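Local coordinates for protein possible prolidase (Bifidobacterium longum NCC2705, PDB 2P9B) that probably hydrolyses carbon-nitrogen bonds as a member of the amidohydrolase family, and has been put forward as a possible prolidase, at residues 201-215 / 241-253. Sequence-based numbering, arbitrary orientation.
Sequences AIKIAATGGVTDAQE and VIVGAHAQSPEGV
Two neighbouring parallel strands of an amidohydrolase TIM barrel, joined by a right-handed beta-alpha-beta crossover through helix 226-238, meet where I202 to A205 pair with V243 to H246. G244 sits astride the pairing: its N donates to I202 O, and its O receives I204 N at 2.8 Å. On the face covered by helix 226-238, the branched I204 and V243 suit a strand packed under a helix, CD1 of I204 reaching CG1 of V243 at 3.5 Å. The other face looks into the barrel. There K203 sends CG away from its backbone N (chi1 172°) and then bends, bringing CE to 3.4 Å from H246 CB; its length also lets the ammonium form a salt bridge with E265. The H246 ring has A205 CB at its edge and T207 OG1 over one face, offset toward the rim, 3.7 Å above the plane. Cutting H246 back to an alanine would remove the ring and is likely to open a gap between A205 CB and T207 OG1. Beyond the strands, Q214 NE2 donates to Q248 O at 2.9 Å, and T207 OG1 accepts from Q248 N at 3.1 Å. S249, its hydroxyl short enough to N-cap helix 250-259, accepts from G252 N at OG, while T207 CG2 rests 3.7 Å from G252 CA.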
# COMPACT_ATOMS: atom_id res chain seq x y z
N ALA A 201 -3.46 -9.76 8.03
CA ALA A 201 -3.98 -9.41 6.71
C ALA A 201 -4.19 -10.73 5.96
O ALA A 201 -3.54 -11.73 6.26
CB ALA A 201 -2.98 -8.53 5.95
N ILE A 202 -5.14 -10.75 5.03
CA ILE A 202 -5.40 -11.95 4.23
C ILE A 202 -5.48 -11.54 2.76
O ILE A 202 -6.01 -10.48 2.43
CB ILE A 202 -6.75 -12.61 4.62
CG1 ILE A 202 -6.65 -13.23 6.02
CG2 ILE A 202 -7.10 -13.70 3.60
CD1 ILE A 202 -5.68 -14.40 6.12
N LYS A 203 -4.93 -12.38 1.89
CA LYS A 203 -4.96 -12.14 0.45
C LYS A 203 -5.55 -13.35 -0.27
O LYS A 203 -5.11 -14.48 -0.06
CB LYS A 203 -3.55 -11.88 -0.09
CG LYS A 203 -3.46 -11.80 -1.61
CD LYS A 203 -4.32 -10.66 -2.14
CE LYS A 203 -3.98 -10.37 -3.60
NZ LYS A 203 -4.51 -9.05 -4.03
N ILE A 204 -6.56 -13.09 -1.10
CA ILE A 204 -7.22 -14.13 -1.87
C ILE A 204 -7.05 -13.80 -3.35
O ILE A 204 -7.11 -12.63 -3.73
CB ILE A 204 -8.75 -14.18 -1.61
CG1 ILE A 204 -9.04 -14.35 -0.12
CG2 ILE A 204 -9.38 -15.32 -2.39
CD1 ILE A 204 -10.51 -14.14 0.23
N ALA A 205 -6.83 -14.81 -4.18
CA ALA A 205 -6.73 -14.61 -5.62
C ALA A 205 -8.11 -15.00 -6.15
O ALA A 205 -8.42 -16.18 -6.27
CB ALA A 205 -5.65 -15.50 -6.21
N ALA A 206 -8.95 -14.01 -6.42
CA ALA A 206 -10.30 -14.29 -6.92
C ALA A 206 -10.28 -14.66 -8.39
O ALA A 206 -11.14 -15.40 -8.87
CB ALA A 206 -11.19 -13.06 -6.72
N THR A 207 -9.27 -14.15 -9.09
CA THR A 207 -9.12 -14.39 -10.52
C THR A 207 -7.66 -14.63 -10.87
O THR A 207 -6.80 -14.66 -9.98
CB THR A 207 -9.58 -13.16 -11.31
OG1 THR A 207 -8.72 -12.06 -10.99
CG2 THR A 207 -11.01 -12.79 -10.95
N GLY A 208 -7.38 -14.78 -12.16
CA GLY A 208 -6.02 -14.96 -12.62
C GLY A 208 -5.37 -13.59 -12.65
O GLY A 208 -5.99 -12.62 -12.23
N GLY A 209 -4.14 -13.50 -13.15
CA GLY A 209 -3.45 -12.22 -13.19
C GLY A 209 -3.71 -11.32 -14.38
O GLY A 209 -4.58 -11.61 -15.22
N VAL A 210 -2.96 -10.23 -14.47
CA VAL A 210 -3.08 -9.26 -15.55
C VAL A 210 -2.89 -9.85 -16.94
O VAL A 210 -3.51 -9.41 -17.91
CB VAL A 210 -2.06 -8.10 -15.38
CG1 VAL A 210 -2.09 -7.18 -16.60
CG2 VAL A 210 -2.39 -7.31 -14.12
N THR A 211 -2.03 -10.86 -17.06
CA THR A 211 -1.77 -11.49 -18.35
C THR A 211 -2.75 -12.62 -18.66
O THR A 211 -2.60 -13.32 -19.66
CB THR A 211 -0.34 -12.05 -18.41
OG1 THR A 211 -0.15 -13.01 -17.37
CG2 THR A 211 0.67 -10.93 -18.26
N ASP A 212 -3.75 -12.80 -17.80
CA ASP A 212 -4.75 -13.84 -18.00
C ASP A 212 -6.06 -13.27 -18.54
O ASP A 212 -6.30 -12.06 -18.46
CB ASP A 212 -5.03 -14.58 -16.69
CG ASP A 212 -3.85 -15.39 -16.20
OD1 ASP A 212 -3.27 -16.15 -17.02
OD2 ASP A 212 -3.50 -15.29 -15.01
N ALA A 213 -6.89 -14.14 -19.09
CA ALA A 213 -8.17 -13.72 -19.64
C ALA A 213 -9.10 -13.30 -18.51
O ALA A 213 -8.93 -13.70 -17.36
CB ALA A 213 -8.79 -14.86 -20.42
N GLN A 214 -10.08 -12.47 -18.85
CA GLN A 214 -11.06 -12.03 -17.88
C GLN A 214 -12.16 -13.07 -18.00
O GLN A 214 -12.89 -13.12 -18.99
CB GLN A 214 -11.58 -10.64 -18.24
CG GLN A 214 -10.50 -9.58 -18.17
CD GLN A 214 -10.99 -8.20 -18.52
OE1 GLN A 214 -11.45 -7.95 -19.64
NE2 GLN A 214 -10.91 -7.28 -17.57
N GLU A 215 -12.25 -13.92 -16.98
CA GLU A 215 -13.21 -15.01 -16.97
C GLU A 215 -14.64 -14.67 -16.55
O GLU A 215 -14.91 -13.66 -15.90
CB GLU A 215 -12.68 -16.14 -16.09
CG GLU A 215 -11.54 -16.94 -16.70
CD GLU A 215 -12.00 -17.81 -17.85
OE1 GLU A 215 -12.96 -18.59 -17.66
OE2 GLU A 215 -11.40 -17.73 -18.94
N VAL A 241 -9.45 -9.07 11.07
CA VAL A 241 -8.43 -9.01 10.03
C VAL A 241 -9.04 -8.63 8.67
O VAL A 241 -10.04 -9.20 8.25
CB VAL A 241 -7.71 -10.37 9.92
CG1 VAL A 241 -6.77 -10.38 8.73
CG2 VAL A 241 -6.93 -10.62 11.20
N ILE A 242 -8.43 -7.66 7.99
CA ILE A 242 -8.95 -7.24 6.69
C ILE A 242 -8.51 -8.17 5.57
O ILE A 242 -7.38 -8.67 5.54
CB ILE A 242 -8.51 -5.80 6.33
CG1 ILE A 242 -6.99 -5.68 6.34
CG2 ILE A 242 -9.14 -4.80 7.30
CD1 ILE A 242 -6.48 -4.39 5.74
N VAL A 243 -9.43 -8.39 4.63
CA VAL A 243 -9.20 -9.28 3.50
C VAL A 243 -9.12 -8.53 2.18
O VAL A 243 -9.94 -7.65 1.91
CB VAL A 243 -10.34 -10.32 3.42
CG1 VAL A 243 -10.13 -11.24 2.22
CG2 VAL A 243 -10.40 -11.11 4.71
N GLY A 244 -8.13 -8.89 1.37
CA GLY A 244 -7.96 -8.28 0.07
C GLY A 244 -8.10 -9.38 -0.96
O GLY A 244 -7.73 -10.53 -0.72
N ALA A 245 -8.67 -9.03 -2.11
CA ALA A 245 -8.83 -10.01 -3.17
C ALA A 245 -8.33 -9.41 -4.46
O ALA A 245 -8.67 -8.28 -4.81
CB ALA A 245 -10.30 -10.40 -3.31
N HIS A 246 -7.50 -10.16 -5.15
CA HIS A 246 -6.97 -9.71 -6.42
C HIS A 246 -8.00 -10.17 -7.46
O HIS A 246 -8.35 -11.34 -7.53
CB HIS A 246 -5.58 -10.32 -6.61
CG HIS A 246 -5.41 -11.11 -7.86
ND1 HIS A 246 -5.36 -10.53 -9.11
CD2 HIS A 246 -5.21 -12.43 -8.05
CE1 HIS A 246 -5.13 -11.46 -10.01
NE2 HIS A 246 -5.03 -12.63 -9.40
N ALA A 247 -8.53 -9.21 -8.22
CA ALA A 247 -9.53 -9.52 -9.23
C ALA A 247 -9.37 -8.55 -10.39
O ALA A 247 -9.30 -7.34 -10.18
CB ALA A 247 -10.93 -9.40 -8.64
N GLN A 248 -9.30 -9.08 -11.61
CA GLN A 248 -9.14 -8.25 -12.80
C GLN A 248 -10.29 -8.40 -13.80
O GLN A 248 -10.11 -8.22 -15.00
CB GLN A 248 -7.79 -8.53 -13.48
CG GLN A 248 -7.32 -9.99 -13.49
CD GLN A 248 -8.16 -10.91 -14.37
OE1 GLN A 248 -7.67 -11.46 -15.36
NE2 GLN A 248 -9.41 -11.08 -14.00
N SER A 249 -11.47 -8.72 -13.29
CA SER A 249 -12.65 -8.89 -14.13
C SER A 249 -13.88 -8.52 -13.31
O SER A 249 -13.90 -8.70 -12.10
CB SER A 249 -12.78 -10.33 -14.60
OG SER A 249 -13.12 -11.19 -13.52
N PRO A 250 -14.92 -7.99 -13.97
CA PRO A 250 -16.14 -7.62 -13.25
C PRO A 250 -16.74 -8.78 -12.45
O PRO A 250 -17.25 -8.58 -11.35
CB PRO A 250 -17.06 -7.14 -14.36
CG PRO A 250 -16.11 -6.56 -15.36
CD PRO A 250 -15.00 -7.59 -15.38
N GLU A 251 -16.70 -9.98 -13.01
CA GLU A 251 -17.26 -11.13 -12.31
C GLU A 251 -16.46 -11.40 -11.03
O GLU A 251 -17.04 -11.69 -9.98
CB GLU A 251 -17.24 -12.37 -13.20
CG GLU A 251 -17.88 -13.60 -12.55
CD GLU A 251 -19.28 -13.34 -12.02
OE1 GLU A 251 -20.00 -12.50 -12.60
OE2 GLU A 251 -19.68 -14.00 -11.03
N GLY A 252 -15.14 -11.29 -11.13
CA GLY A 252 -14.29 -11.52 -9.97
C GLY A 252 -14.52 -10.47 -8.91
O GLY A 252 -14.59 -10.76 -7.71
N VAL A 253 -14.64 -9.22 -9.35
CA VAL A 253 -14.87 -8.13 -8.42
C VAL A 253 -16.23 -8.32 -7.75
O VAL A 253 -16.35 -8.19 -6.54
CB VAL A 253 -14.82 -6.78 -9.16
CG1 VAL A 253 -15.26 -5.65 -8.23
CG2 VAL A 253 -13.41 -6.53 -9.67
O HOH W 1 -5.65 -7.81 3.52
O HOH W 2 -10.87 -13.23 -14.47